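Local atomic coordinates of YycN protein (Bacillus subtilis, PDB entry 1ON0), a protein that probably works as a homodimeric acyltransferase of the GNAT superfamily, whose members generally move an acetyl group from acetyl-coenzyme A to an acceptor. Residues Tyr16-Thr20 / Asp93-Tyr97; Glu27-Ala31 / Phe130-Gln134; Gln86-Ile91 / Ile122-His128. All coordinates share one frame; numbering follows the deposited sequence.

Contact 1 (Tyr16-Thr20 / Asp93-Tyr97)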
loop_
_atom_site.group_PDB
_atom_site.type_symbol
_atom_site.label_atom_id
_atom_site.label_comp_id
_atom_site.label_asym_id
_atom_site.label_seq_id
_atom_site.Cartn_x
_atom_site.Cartn_y
_atom_site.Cartn_z
ATOM N N TYR B 16 13.658 -20.296 8.983
ATOM C CA TYR B 16 12.951 -20.222 7.711
ATOM C C TYR B 16 12.532 -21.647 7.319
ATOM O O TYR B 16 11.384 -21.875 6.931
ATOM C CB TYR B 16 13.854 -19.629 6.618
ATOM C CG TYR B 16 13.362 -19.916 5.215
ATOM C CD1 TYR B 16 12.232 -19.294 4.708
ATOM C CD2 TYR B 16 14.011 -20.849 4.410
ATOM C CE1 TYR B 16 11.760 -19.601 3.430
ATOM C CE2 TYR B 16 13.542 -21.166 3.132
ATOM C CZ TYR B 16 12.423 -20.540 2.654
ATOM O OH TYR B 16 11.953 -20.855 1.407
ATOM N N LEU B 17 13.463 -22.595 7.435
ATOM C CA LEU B 17 13.197 -23.989 7.095
ATOM C C LEU B 17 11.959 -24.529 7.813
ATOM O O LEU B 17 11.060 -25.084 7.184
ATOM C CB LEU B 17 14.417 -24.850 7.430
ATOM C CG LEU B 17 14.465 -26.305 6.944
ATOM C CD1 LEU B 17 15.904 -26.774 6.950
ATOM C CD2 LEU B 17 13.607 -27.206 7.830
ATOM N N THR B 18 11.921 -24.363 9.130
ATOM C CA THR B 18 10.797 -24.819 9.938
ATOM C C THR B 18 9.521 -24.139 9.468
ATOM O O THR B 18 8.460 -24.748 9.420
ATOM C CB THR B 18 11.016 -24.481 11.422
ATOM O OG1 THR B 18 12.180 -25.165 11.893
ATOM C CG2 THR B 18 9.813 -24.891 12.252
ATOM N N TYR B 19 9.629 -22.864 9.128
ATOM C CA TYR B 19 8.479 -22.108 8.660
ATOM C C TYR B 19 8.008 -22.655 7.317
ATOM O O TYR B 19 6.915 -23.204 7.217
ATOM C CB TYR B 19 8.864 -20.629 8.545
ATOM C CG TYR B 19 7.794 -19.691 8.030
ATOM C CD1 TYR B 19 7.406 -19.700 6.687
ATOM C CD2 TYR B 19 7.217 -18.744 8.878
ATOM C CE1 TYR B 19 6.474 -18.780 6.199
ATOM C CE2 TYR B 19 6.285 -17.818 8.403
ATOM C CZ TYR B 19 5.920 -17.841 7.067
ATOM O OH TYR B 19 5.012 -16.914 6.609
ATOM N N THR B 20 8.847 -22.529 6.292
ATOM C CA THR B 20 8.485 -22.990 4.953
ATOM C C THR B 20 8.021 -24.445 4.902
ATOM O O THR B 20 6.996 -24.756 4.295
ATOM C CB THR B 20 9.652 -22.787 3.938
ATOM O OG1 THR B 20 9.240 -23.270 2.654
ATOM C CG2 THR B 20 10.901 -23.538 4.376
ATOM N N ASP B 93 10.832 -20.425 -3.519
ATOM C CA ASP B 93 9.961 -19.859 -2.505
ATOM C C ASP B 93 10.043 -18.345 -2.433
ATOM O O ASP B 93 11.108 -17.753 -2.595
ATOM C CB ASP B 93 10.317 -20.499 -1.152
ATOM C CG ASP B 93 9.257 -20.275 -0.076
ATOM O OD1 ASP B 93 8.072 -20.136 -0.405
ATOM O OD2 ASP B 93 9.626 -20.252 1.109
ATOM N N PHE B 94 8.891 -17.734 -2.210
ATOM C CA PHE B 94 8.777 -16.296 -2.124
ATOM C C PHE B 94 7.493 -15.890 -1.424
ATOM O O PHE B 94 6.403 -16.404 -1.713
ATOM C CB PHE B 94 8.795 -15.672 -3.509
ATOM C CG PHE B 94 8.194 -14.304 -3.545
ATOM C CD1 PHE B 94 8.872 -13.227 -2.998
ATOM C CD2 PHE B 94 6.921 -14.105 -4.080
ATOM C CE1 PHE B 94 8.299 -11.952 -2.992
ATOM C CE2 PHE B 94 6.328 -12.841 -4.085
ATOM C CZ PHE B 94 7.020 -11.763 -3.534
ATOM N N GLY B 95 7.614 -14.945 -0.508
ATOM C CA GLY B 95 6.438 -14.510 0.206
ATOM C C GLY B 95 6.860 -13.551 1.282
ATOM O O GLY B 95 8.047 -13.380 1.548
ATOM N N LEU B 96 5.874 -12.929 1.908
ATOM C CA LEU B 96 6.122 -11.971 2.956
ATOM C C LEU B 96 5.492 -12.476 4.225
ATOM O O LEU B 96 4.581 -13.305 4.184
ATOM C CB LEU B 96 5.516 -10.618 2.574
ATOM C CG LEU B 96 6.322 -9.540 1.847
ATOM C CD1 LEU B 96 7.338 -10.125 0.907
ATOM C CD2 LEU B 96 5.328 -8.649 1.131
ATOM N N TYR B 97 5.985 -11.999 5.359
ATOM C CA TYR B 97 5.391 -12.407 6.618
ATOM C C TYR B 97 4.054 -11.684 6.780
ATOM O O TYR B 97 3.851 -10.592 6.235
ATOM C CB TYR B 97 6.306 -12.076 7.786
ATOM C CG TYR B 97 7.587 -12.851 7.740
ATOM C CD1 TYR B 97 8.723 -12.311 7.145
ATOM C CD2 TYR B 97 7.657 -14.145 8.257
ATOM C CE1 TYR B 97 9.898 -13.030 7.066
ATOM C CE2 TYR B 97 8.828 -14.877 8.182
ATOM C CZ TYR B 97 9.949 -14.311 7.584
ATOM O OH TYR B 97 11.122 -15.026 7.505
#

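Contact 2 (Glu27-Ala31 / Phe130-Gln134)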
loop_
_atom_site.group_PDB
_atom_site.type_symbol
_atom_site.label_atom_id
_atom_site.label_comp_id
_atom_site.label_asym_id
_atom_site.label_seq_id
_atom_site.Cartn_x
_atom_site.Cartn_y
_atom_site.Cartn_z
ATOM N N GLU B 27 0.119 -26.457 2.245
ATOM C CA GLU B 27 -0.233 -26.157 0.866
ATOM C C GLU B 27 -0.513 -27.444 0.093
ATOM O O GLU B 27 -1.441 -27.519 -0.715
ATOM C CB GLU B 27 0.899 -25.399 0.177
ATOM C CG GLU B 27 1.203 -24.030 0.743
ATOM C CD GLU B 27 0.238 -22.966 0.266
ATOM O OE1 GLU B 27 0.706 -21.845 -0.024
ATOM O OE2 GLU B 27 -0.976 -23.244 0.182
ATOM N N LYS B 28 0.296 -28.458 0.332
ATOM C CA LYS B 28 0.093 -29.710 -0.364
ATOM C C LYS B 28 -1.218 -30.365 0.037
ATOM O O LYS B 28 -1.897 -30.967 -0.803
ATOM C CB LYS B 28 1.278 -30.633 -0.117
ATOM C CG LYS B 28 2.493 -30.250 -0.959
ATOM C CD LYS B 28 2.192 -30.541 -2.418
ATOM C CE LYS B 28 3.352 -30.217 -3.314
ATOM N NZ LYS B 28 3.130 -30.797 -4.655
ATOM N N VAL B 29 -1.584 -30.243 1.313
ATOM C CA VAL B 29 -2.846 -30.817 1.784
ATOM C C VAL B 29 -4.009 -30.042 1.187
ATOM O O VAL B 29 -4.988 -30.636 0.745
ATOM C CB VAL B 29 -2.979 -30.759 3.306
ATOM C CG1 VAL B 29 -4.385 -31.183 3.712
ATOM C CG2 VAL B 29 -1.952 -31.668 3.946
ATOM N N LYS B 30 -3.886 -28.716 1.172
ATOM C CA LYS B 30 -4.930 -27.873 0.617
ATOM C C LYS B 30 -5.170 -28.229 -0.840
ATOM O O LYS B 30 -6.309 -28.350 -1.288
ATOM C CB LYS B 30 -4.565 -26.384 0.739
ATOM C CG LYS B 30 -4.557 -25.849 2.162
ATOM C CD LYS B 30 -4.303 -24.338 2.217
ATOM C CE LYS B 30 -5.441 -23.535 1.621
ATOM N NZ LYS B 30 -5.079 -22.090 1.545
ATOM N N ALA B 31 -4.090 -28.400 -1.584
ATOM C CA ALA B 31 -4.195 -28.746 -3.007
ATOM C C ALA B 31 -4.795 -30.150 -3.171
ATOM O O ALA B 31 -5.284 -30.511 -4.247
ATOM C CB ALA B 31 -2.813 -28.683 -3.659
ATOM N N PHE B 130 0.515 -22.858 -6.260
ATOM C CA PHE B 130 -0.635 -23.726 -6.073
ATOM C C PHE B 130 -1.861 -23.052 -6.644
ATOM O O PHE B 130 -2.104 -21.862 -6.408
ATOM C CB PHE B 130 -0.887 -24.022 -4.589
ATOM C CG PHE B 130 0.188 -24.835 -3.937
ATOM C CD1 PHE B 130 1.215 -24.215 -3.241
ATOM C CD2 PHE B 130 0.201 -26.226 -4.072
ATOM C CE1 PHE B 130 2.238 -24.965 -2.664
ATOM C CE2 PHE B 130 1.212 -26.989 -3.505
ATOM C CZ PHE B 130 2.244 -26.352 -2.804
ATOM N N ALA B 131 -2.640 -23.818 -7.393
ATOM C CA ALA B 131 -3.855 -23.303 -8.008
ATOM C C ALA B 131 -4.695 -22.508 -7.019
ATOM O O ALA B 131 -5.226 -21.457 -7.372
ATOM C CB ALA B 131 -4.669 -24.460 -8.567
ATOM N N HIS B 132 -4.806 -22.990 -5.781
ATOM C CA HIS B 132 -5.633 -22.295 -4.799
ATOM C C HIS B 132 -5.082 -20.938 -4.356
ATOM O O HIS B 132 -5.837 -20.109 -3.852
ATOM C CB HIS B 132 -5.887 -23.176 -3.568
ATOM C CG HIS B 132 -4.647 -23.528 -2.810
ATOM N ND1 HIS B 132 -3.999 -24.736 -2.958
ATOM C CD2 HIS B 132 -3.912 -22.816 -1.920
ATOM C CE1 HIS B 132 -2.919 -24.753 -2.195
ATOM N NE2 HIS B 132 -2.845 -23.597 -1.556
ATOM N N ASN B 133 -3.782 -20.716 -4.545
ATOM C CA ASN B 133 -3.142 -19.450 -4.174
ATOM C C ASN B 133 -3.491 -18.381 -5.215
ATOM O O ASN B 133 -2.619 -17.872 -5.914
ATOM C CB ASN B 133 -1.621 -19.616 -4.122
ATOM C CG ASN B 133 -1.057 -19.459 -2.723
ATOM O OD1 ASN B 133 -1.236 -20.323 -1.863
ATOM N ND2 ASN B 133 -0.373 -18.345 -2.484
ATOM N N GLN B 134 -4.776 -18.059 -5.303
ATOM C CA GLN B 134 -5.300 -17.075 -6.239
ATOM C C GLN B 134 -4.621 -15.705 -6.170
ATOM O O GLN B 134 -4.276 -15.125 -7.199
ATOM C CB GLN B 134 -6.799 -16.910 -5.992
ATOM C CG GLN B 134 -7.689 -17.184 -7.185
ATOM C CD GLN B 134 -7.263 -18.400 -7.988
ATOM O OE1 GLN B 134 -6.435 -18.298 -8.901
ATOM N NE2 GLN B 134 -7.817 -19.559 -7.647
#

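Contact 3 (Gln86-Ile91 / Ile122-His128)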
loop_
_atom_site.group_PDB
_atom_site.type_symbol
_atom_site.label_atom_id
_atom_site.label_comp_id
_atom_site.label_asym_id
_atom_site.label_seq_id
_atom_site.Cartn_x
_atom_site.Cartn_y
_atom_site.Cartn_z
ATOM N N GLN B 86 18.925 -21.343 -20.962
ATOM C CA GLN B 86 18.249 -20.055 -21.073
ATOM C C GLN B 86 18.547 -19.205 -19.849
ATOM O O GLN B 86 17.796 -18.290 -19.518
ATOM C CB GLN B 86 16.737 -20.240 -21.228
ATOM C CG GLN B 86 16.331 -21.150 -22.380
ATOM C CD GLN B 86 14.824 -21.206 -22.578
ATOM O OE1 GLN B 86 14.278 -22.232 -23.000
ATOM N NE2 GLN B 86 14.143 -20.098 -22.287
ATOM N N GLN B 87 19.650 -19.524 -19.179
ATOM C CA GLN B 87 20.080 -18.797 -17.986
ATOM C C GLN B 87 18.874 -18.600 -17.060
ATOM O O GLN B 87 18.726 -17.563 -16.414
ATOM C CB GLN B 87 20.673 -17.437 -18.396
ATOM C CG GLN B 87 21.783 -16.893 -17.477
ATOM C CD GLN B 87 23.194 -17.393 -17.823
ATOM O OE1 GLN B 87 23.672 -17.232 -18.950
ATOM N NE2 GLN B 87 23.868 -17.979 -16.839
ATOM N N GLU B 88 18.012 -19.608 -17.002
ATOM C CA GLU B 88 16.829 -19.530 -16.173
ATOM C C GLU B 88 17.171 -19.852 -14.723
ATOM O O GLU B 88 18.229 -20.403 -14.427
ATOM C CB GLU B 88 15.766 -20.502 -16.692
ATOM C CG GLU B 88 14.329 -20.148 -16.308
ATOM C CD GLU B 88 13.295 -21.033 -16.994
ATOM O OE1 GLU B 88 12.097 -20.669 -16.998
ATOM O OE2 GLU B 88 13.682 -22.094 -17.522
ATOM N N ALA B 89 16.285 -19.471 -13.814
ATOM C CA ALA B 89 16.472 -19.749 -12.397
ATOM C C ALA B 89 15.079 -20.000 -11.861
ATOM O O ALA B 89 14.127 -19.326 -12.248
ATOM C CB ALA B 89 17.112 -18.565 -11.692
ATOM N N PHE B 90 14.954 -20.991 -10.992
ATOM C CA PHE B 90 13.667 -21.324 -10.426
ATOM C C PHE B 90 13.477 -20.671 -9.075
ATOM O O PHE B 90 14.407 -20.602 -8.262
ATOM C CB PHE B 90 13.523 -22.840 -10.281
ATOM C CG PHE B 90 12.135 -23.293 -9.866
ATOM C CD1 PHE B 90 11.882 -23.718 -8.567
ATOM C CD2 PHE B 90 11.097 -23.315 -10.784
ATOM C CE1 PHE B 90 10.621 -24.178 -8.183
ATOM C CE2 PHE B 90 9.830 -23.768 -10.421
ATOM C CZ PHE B 90 9.595 -24.197 -9.112
ATOM N N ILE B 91 12.259 -20.201 -8.842
ATOM C CA ILE B 91 11.914 -19.576 -7.579
ATOM C C ILE B 91 11.255 -20.630 -6.693
ATOM O O ILE B 91 10.044 -20.868 -6.779
ATOM C CB ILE B 91 10.938 -18.417 -7.796
ATOM C CG1 ILE B 91 11.606 -17.350 -8.676
ATOM C CG2 ILE B 91 10.540 -17.815 -6.454
ATOM C CD1 ILE B 91 10.668 -16.306 -9.210
ATOM N N ILE B 122 21.135 -14.239 -14.655
ATOM C CA ILE B 122 19.859 -14.894 -14.907
ATOM C C ILE B 122 19.081 -14.153 -15.989
ATOM O O ILE B 122 18.908 -12.949 -15.889
ATOM C CB ILE B 122 19.012 -14.915 -13.630
ATOM C CG1 ILE B 122 19.789 -15.586 -12.510
ATOM C CG2 ILE B 122 17.701 -15.608 -13.887
ATOM C CD1 ILE B 122 19.034 -15.630 -11.215
ATOM N N ARG B 123 18.615 -14.869 -17.008
ATOM C CA ARG B 123 17.854 -14.248 -18.086
ATOM C C ARG B 123 16.367 -14.594 -18.050
ATOM O O ARG B 123 15.566 -13.991 -18.773
ATOM C CB ARG B 123 18.395 -14.661 -19.454
ATOM C CG ARG B 123 19.667 -13.951 -19.915
ATOM C CD ARG B 123 19.556 -13.607 -21.408
ATOM N NE ARG B 123 19.151 -14.760 -22.215
ATOM C CZ ARG B 123 18.550 -14.677 -23.405
ATOM N NH1 ARG B 123 18.272 -13.488 -23.942
ATOM N NH2 ARG B 123 18.226 -15.785 -24.066
ATOM N N LYS B 124 15.989 -15.568 -17.226
ATOM C CA LYS B 124 14.586 -15.977 -17.142
ATOM C C LYS B 124 14.256 -16.535 -15.753
ATOM O O LYS B 124 15.108 -17.110 -15.081
ATOM C CB LYS B 124 14.313 -17.031 -18.216
ATOM C CG LYS B 124 12.869 -17.488 -18.339
ATOM C CD LYS B 124 12.721 -18.529 -19.453
ATOM C CE LYS B 124 11.291 -19.033 -19.557
ATOM N NZ LYS B 124 11.074 -19.903 -20.744
ATOM N N LEU B 125 13.013 -16.352 -15.330
ATOM C CA LEU B 125 12.569 -16.829 -14.037
ATOM C C LEU B 125 11.432 -17.799 -14.186
ATOM O O LEU B 125 10.531 -17.600 -15.005
ATOM C CB LEU B 125 12.108 -15.673 -13.165
ATOM C CG LEU B 125 13.173 -14.661 -12.796
ATOM C CD1 LEU B 125 12.490 -13.523 -12.064
ATOM C CD2 LEU B 125 14.250 -15.320 -11.914
ATOM N N SER B 126 11.459 -18.842 -13.368
ATOM C CA SER B 126 10.425 -19.869 -13.406
ATOM C C SER B 126 9.997 -20.151 -11.962
ATOM O O SER B 126 10.806 -20.051 -11.045
ATOM C CB SER B 126 11.001 -21.115 -14.072
ATOM O OG SER B 126 10.019 -22.089 -14.258
ATOM N N LEU B 127 8.731 -20.497 -11.765
ATOM C CA LEU B 127 8.218 -20.761 -10.430
ATOM C C LEU B 127 6.953 -21.625 -10.411
ATOM O O LEU B 127 6.295 -21.811 -11.439
ATOM C CB LEU B 127 7.917 -19.433 -9.722
ATOM C CG LEU B 127 6.754 -18.598 -10.281
ATOM C CD1 LEU B 127 5.426 -19.258 -9.956
ATOM C CD2 LEU B 127 6.792 -17.207 -9.661
ATOM N N HIS B 128 6.611 -22.131 -9.225
ATOM C CA HIS B 128 5.406 -22.941 -9.054
ATOM C C HIS B 128 4.470 -22.240 -8.073
ATOM O O HIS B 128 4.899 -21.694 -7.057
ATOM C CB HIS B 128 5.758 -24.329 -8.513
ATOM C CG HIS B 128 4.590 -25.077 -7.940
ATOM N ND1 HIS B 128 3.967 -24.702 -6.768
ATOM C CD2 HIS B 128 3.922 -26.173 -8.383
ATOM C CE1 HIS B 128 2.968 -25.529 -6.512
ATOM N NE2 HIS B 128 2.920 -26.431 -7.480
HETATM O O HOH W 1 7.696 -21.981 -6.648
#

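Contact 1 (Tyr16-Thr20 / Asp93-Tyr97)
Asp93 OD2 is the polar focus where the helix 10-31 meets the central sheet, for two hydroxyls of the helix reach it. Tyr16 OH donates to it at 2.4 Å between Tyr16 OH and Asp93 OD2, a very short length whose exact value is doubtful. There is at most a weak second bond from Thr20 OG1, 3.4 Å from Asp93 OD2, whose proton may go elsewhere. The carboxylate comes to the phenol end at the ring edge, near the ring plane, and the two planes are turned 35° apart. The ring of Tyr16 is anti to the backbone N (chi1 162°), which sends the hydroxyl off the helix toward the strand. One turn later, Thr20 CG2 rests over the rim of a face of that ring, 3.7 Å above its plane.

With a phenylalanine in place of Tyr16 the phenol hydroxyl is gone, and Asp93 OD2 would probably be left with at most the weak Thr20 contact from this helix segment.

Beside this polar pair, Tyr19 and Tyr97 form an offset edge-to-face stack: the edge of Tyr97 is turned toward the face of Tyr19, with centroids 5.5 Å apart and planes at 75°. Tyr19 CE2 and Tyr97 CE2 approach to 3.9 Å. Trp75 of strand 72-79 meets the rings of Tyr16, Tyr19 and Tyr97, while Tyr19 OH bonds to Glu98 of the second subunit. Strand 88-96 then runs into the Arg-x-x-Gly-x-Ala signature that begins with Arg101 and, in GNAT enzymes, holds the pyrophosphate of coenzyme A. The helix is thus joined to this strand by a tyrosine-carboxylate hydrogen bond and by aromatic contacts, the latter continuing into the dimer interface.

Contact 2 (Glu27-Ala31 / Phe130-Gln134)
Glu27 CB lies over one face of the Phe130 ring in a CH-pi contact, and Glu27 CG passes the rim, 3.7 Å from Phe130 CE1. A bend at the second torsion (chi2 -80°) then turns the carboxylate toward His132, while Glu27 CD stays 3.8 Å from Phe130 CD1. Glu27 OE2 accepts a hydrogen bond from His132 NE2 at 2.6 Å, nearly straight (168° at the hydrogen), which arrives from above the carboxylate plane yet lies in the plane of the imidazole. Glu27 OE1 receives a weak hydrogen bond from His23, one helical turn earlier.

The neighbours close in on both rings. Lys28 CD sits at the phenyl edge, 3.8 Å from Phe130 CE2, and Ala31 CB is 3.9 Å from Phe130 CD2. Phe130 CB and Lys30 CB cover opposite faces of the imidazole. Phe130 to Asn133 form a type I beta turn, which presents both rings to helix 10-31 just ahead of helix 134-142. With its faces covered and NE2 committed to the carboxylate, the imidazole is held against rotation, and Glu27 serves aromatic and polar partners with one side chain: its methylenes pack on Phe130, its carboxylate on His132.

Contact 3 (Gln86-Ile91 / Ile122-His128)
The two parallel strands of a beta-alpha-beta unit, 88-96 and 124-127, pair side by side here, linked through helix 105-119. Their ladder starts at Gln87 O, which accepts from Arg123 N at 2.8 Å. Ala89 then uses both its backbone groups: Ala89 N donates to Lys124 O, and Ala89 O accepts from Ser126 N. Ile91 N closes on Ser126 O at 2.6 Å, nearly along the C=O axis.

On one face, Ala89 CB touches Ile122 CD1 at 3.5 Å and Ile91 CB lies 3.7 Å from Leu127 CB. Leu113 of helix 105-119 packs on Ile91 and Leu125 of this face. In the GNAT fold this is the pair of strands that parts to make the V-shaped opening for the acetyl-coenzyme A, and the direct bonds indeed give way to a water at Ile91: water 1 lies 2.6 Å from Ile91 O and accepts from His128 N at 2.8 Å.

The other face is more polar. Glu88 and Lys124 both have extended chains that cross obliquely, in a long salt bridge of 4.0 Å from Glu88 OE1 to Lys124 NZ. Phe90, its CG turned away from the backbone N (chi1 -172°), lays its ring across the neighbouring strand, where Phe90 CE2 comes to 3.4 Å from Leu127 CA and Ser126 OG meets the ring edge.

How the contacts relate
Contacts 1 and 2 use successive parts of the helix 10-31, with centres about 15 Å apart, and both touch the second subunit. Contact 1 ties that helix to the C-terminal part of strand 88-96; contact 3 pairs the earlier part of the same strand with strand 124-127, and its centre lies about 19 Å from that of contact 1. Contacts 2 and 3 are farther apart, about 22 Å between centres, yet residues 122-128 run almost directly into the turn 130-134. Along the chain contact 3 is nested within contact 2, whereas contact 1 interlaces with both. Sequence-distant parts of one GNAT domain are thereby joined, the helix bridging sheet, turn and dimer partner.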